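Local coordinates for YCAC GENE product (Escherichia coli, PDB 1YAC), which is probably a hydrolase of unknown specificity, an octamer with a three-layer alpha-beta-alpha sandwich fold of the isochorismatase family, at residues T147-S150 and A151-R154. Residues are numbered along the deposited sequence; the frame is centred on the assembly and turned at random.
Sequences TRHS and AWDR
The carbonyl O of Arg148 takes the amide N of Trp152 at 2.9 Å, and the indole of the same tryptophan bends back over this turn, its CD1 3.4 Å from that oxygen. Equivalent i to i+4 bonds run from Asp153 N to His149 O and from Arg154 N to Ser150 O, both 3.0 Å, whereas the one from Ala151 N to Thr147 O is weak. One face of the indole receives the side chains of Arg148 and His149, one turn earlier, both offset toward the rim. Arg148, with CG anti to its own N (chi1 177°), runs alongside the ring: CG lies 3.4 Å from Trp152 NE1, CD follows at 3.7 Å from CZ2, and a bend at chi3 leaves the guanidinium plane tilted 30° from the indole. His149 reaches the benzo half of that face edge-on, its CD2 3.8 Å from Trp152 CE3, in a T-shaped pair with planes at 72°. The imidazole NE2 also lies in the guanidinium plane, at its edge. At its far end, Arg148 NH1 forms a salt bridge with Asp30.

Helix 145-158 links strands 132-136 and 161-163 in a beta-alpha-beta unit of the sandwich, and it takes part in the octamer interface. Ser150 OG bonds to Ile146 O and to Thr137 of a second subunit, whose Ser156 and Gln161 hold Asp153 and Arg154; Trp152 of that subunit packs on His149 and Ser150. Because the Arg148 chain as far as NE and the CD2 edge of the imidazole lie on the same indole face, while the ends of Ser150, Asp153 and Arg154 bond to the second subunit, the turn combines packing against the indole within the helix with polar links between subunits, and the Asp30 carboxylate probably offsets the arginine charge held beside the histidine.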
ATOM      1  N   THR A 147      10.106   1.442  12.558  1.00  7.32           N
ATOM      2  CA  THR A 147      10.411   1.475  13.989  1.00  6.62           C
ATOM      3  C   THR A 147       9.788   0.256  14.655  1.00  7.66           C
ATOM      4  O   THR A 147      10.388  -0.347  15.561  1.00  8.42           O
ATOM      5  CB  THR A 147       9.954   2.798  14.680  1.00  6.55           C
ATOM      6  OG1 THR A 147       8.536   2.981  14.535  1.00  6.88           O
ATOM      7  CG2 THR A 147      10.683   3.997  14.057  1.00  6.32           C
ATOM      8  N   ARG A 148       8.615  -0.144  14.168  1.00  7.41           N
ATOM      9  CA  ARG A 148       7.936  -1.320  14.696  1.00  8.01           C
ATOM     10  C   ARG A 148       8.695  -2.615  14.372  1.00  8.06           C
ATOM     11  O   ARG A 148       9.070  -3.358  15.276  1.00  7.96           O
ATOM     12  CB  ARG A 148       6.522  -1.441  14.129  1.00  9.51           C
ATOM     13  CG  ARG A 148       5.802  -2.711  14.603  1.00 12.16           C
ATOM     14  CD  ARG A 148       4.393  -2.826  14.076  1.00 18.11           C
ATOM     15  NE  ARG A 148       4.341  -3.212  12.676  1.00 19.97           N
ATOM     16  CZ  ARG A 148       3.471  -2.751  11.774  1.00 20.11           C
ATOM     17  NH1 ARG A 148       2.553  -1.846  12.075  1.00 20.80           N
ATOM     18  NH2 ARG A 148       3.462  -3.285  10.571  1.00 19.68           N
ATOM     19  N   HIS A 149       8.898  -2.889  13.083  1.00  7.55           N
ATOM     20  CA  HIS A 149       9.562  -4.120  12.662  1.00  8.31           C
ATOM     21  C   HIS A 149      10.981  -4.280  13.195  1.00  8.89           C
ATOM     22  O   HIS A 149      11.416  -5.401  13.470  1.00  9.37           O
ATOM     23  CB  HIS A 149       9.496  -4.291  11.139  1.00  9.77           C
ATOM     24  CG  HIS A 149       8.111  -4.558  10.619  1.00 12.66           C
ATOM     25  ND1 HIS A 149       7.683  -4.123   9.382  1.00 12.91           N
ATOM     26  CD2 HIS A 149       7.055  -5.206  11.175  1.00 14.48           C
ATOM     27  CE1 HIS A 149       6.422  -4.484   9.200  1.00 15.15           C
ATOM     28  NE2 HIS A 149       6.016  -5.144  10.271  1.00 14.28           N
ATOM     29  N   SER A 150      11.701  -3.172  13.346  1.00  7.94           N
ATOM     30  CA  SER A 150      13.051  -3.207  13.901  1.00  8.30           C
ATOM     31  C   SER A 150      12.963  -3.707  15.351  1.00  7.91           C
ATOM     32  O   SER A 150      13.743  -4.573  15.779  1.00  8.17           O
ATOM     33  CB  SER A 150      13.692  -1.816  13.828  1.00  7.11           C
ATOM     34  OG  SER A 150      14.007  -1.485  12.471  1.00  8.03           O
ATOM     35  N   ALA A 151      11.963  -3.211  16.071  1.00  6.58           N
ATOM     36  CA  ALA A 151      11.730  -3.610  17.451  1.00  7.30           C
ATOM     37  C   ALA A 151      11.334  -5.090  17.523  1.00  8.13           C
ATOM     38  O   ALA A 151      11.803  -5.813  18.402  1.00  7.39           O
ATOM     39  CB  ALA A 151      10.641  -2.742  18.069  1.00  6.78           C
ATOM     40  N   TRP A 152      10.447  -5.534  16.622  1.00  7.91           N
ATOM     41  CA  TRP A 152      10.030  -6.943  16.604  1.00  7.25           C
ATOM     42  C   TRP A 152      11.241  -7.820  16.461  1.00  7.58           C
ATOM     43  O   TRP A 152      11.370  -8.823  17.166  1.00  8.58           O
ATOM     44  CB  TRP A 152       9.114  -7.262  15.428  1.00  5.48           C
ATOM     45  CG  TRP A 152       7.724  -6.815  15.619  1.00  6.89           C
ATOM     46  CD1 TRP A 152       7.265  -5.929  16.544  1.00  6.22           C
ATOM     47  CD2 TRP A 152       6.605  -7.162  14.797  1.00  7.46           C
ATOM     48  NE1 TRP A 152       5.931  -5.683  16.338  1.00  8.94           N
ATOM     49  CE2 TRP A 152       5.499  -6.426  15.268  1.00  8.21           C
ATOM     50  CE3 TRP A 152       6.435  -8.021  13.700  1.00  9.20           C
ATOM     51  CZ2 TRP A 152       4.228  -6.515  14.679  1.00  8.44           C
ATOM     52  CZ3 TRP A 152       5.159  -8.113  13.111  1.00  9.92           C
ATOM     53  CH2 TRP A 152       4.080  -7.359  13.606  1.00  9.58           C
ATOM     54  N   ASP A 153      12.103  -7.472  15.508  1.00  7.35           N
ATOM     55  CA  ASP A 153      13.311  -8.243  15.268  1.00  8.73           C
ATOM     56  C   ASP A 153      14.159  -8.319  16.534  1.00  8.63           C
ATOM     57  O   ASP A 153      14.584  -9.405  16.960  1.00  7.67           O
ATOM     58  CB  ASP A 153      14.128  -7.614  14.137  1.00 10.24           C
ATOM     59  CG  ASP A 153      15.327  -8.476  13.750  1.00 13.47           C
ATOM     60  OD1 ASP A 153      16.392  -8.335  14.379  1.00 12.77           O
ATOM     61  OD2 ASP A 153      15.196  -9.315  12.836  1.00 16.27           O
ATOM     62  N   ARG A 154      14.353  -7.169  17.166  1.00  7.25           N
ATOM     63  CA  ARG A 154      15.160  -7.090  18.381  1.00  8.33           C
ATOM     64  C   ARG A 154      14.579  -7.919  19.536  1.00  8.37           C
ATOM     65  O   ARG A 154      15.311  -8.642  20.216  1.00  7.82           O
ATOM     66  CB  ARG A 154      15.347  -5.629  18.805  1.00  7.62           C
ATOM     67  CG  ARG A 154      16.512  -5.439  19.784  1.00  8.34           C
ATOM     68  CD  ARG A 154      16.665  -3.993  20.227  1.00  8.01           C
ATOM     69  NE  ARG A 154      17.894  -3.830  21.003  1.00  8.20           N
ATOM     70  CZ  ARG A 154      18.125  -2.830  21.844  1.00  8.05           C
ATOM     71  NH1 ARG A 154      17.209  -1.886  22.027  1.00  6.88           N
ATOM     72  NH2 ARG A 154      19.269  -2.782  22.512  1.00  6.48           N
TER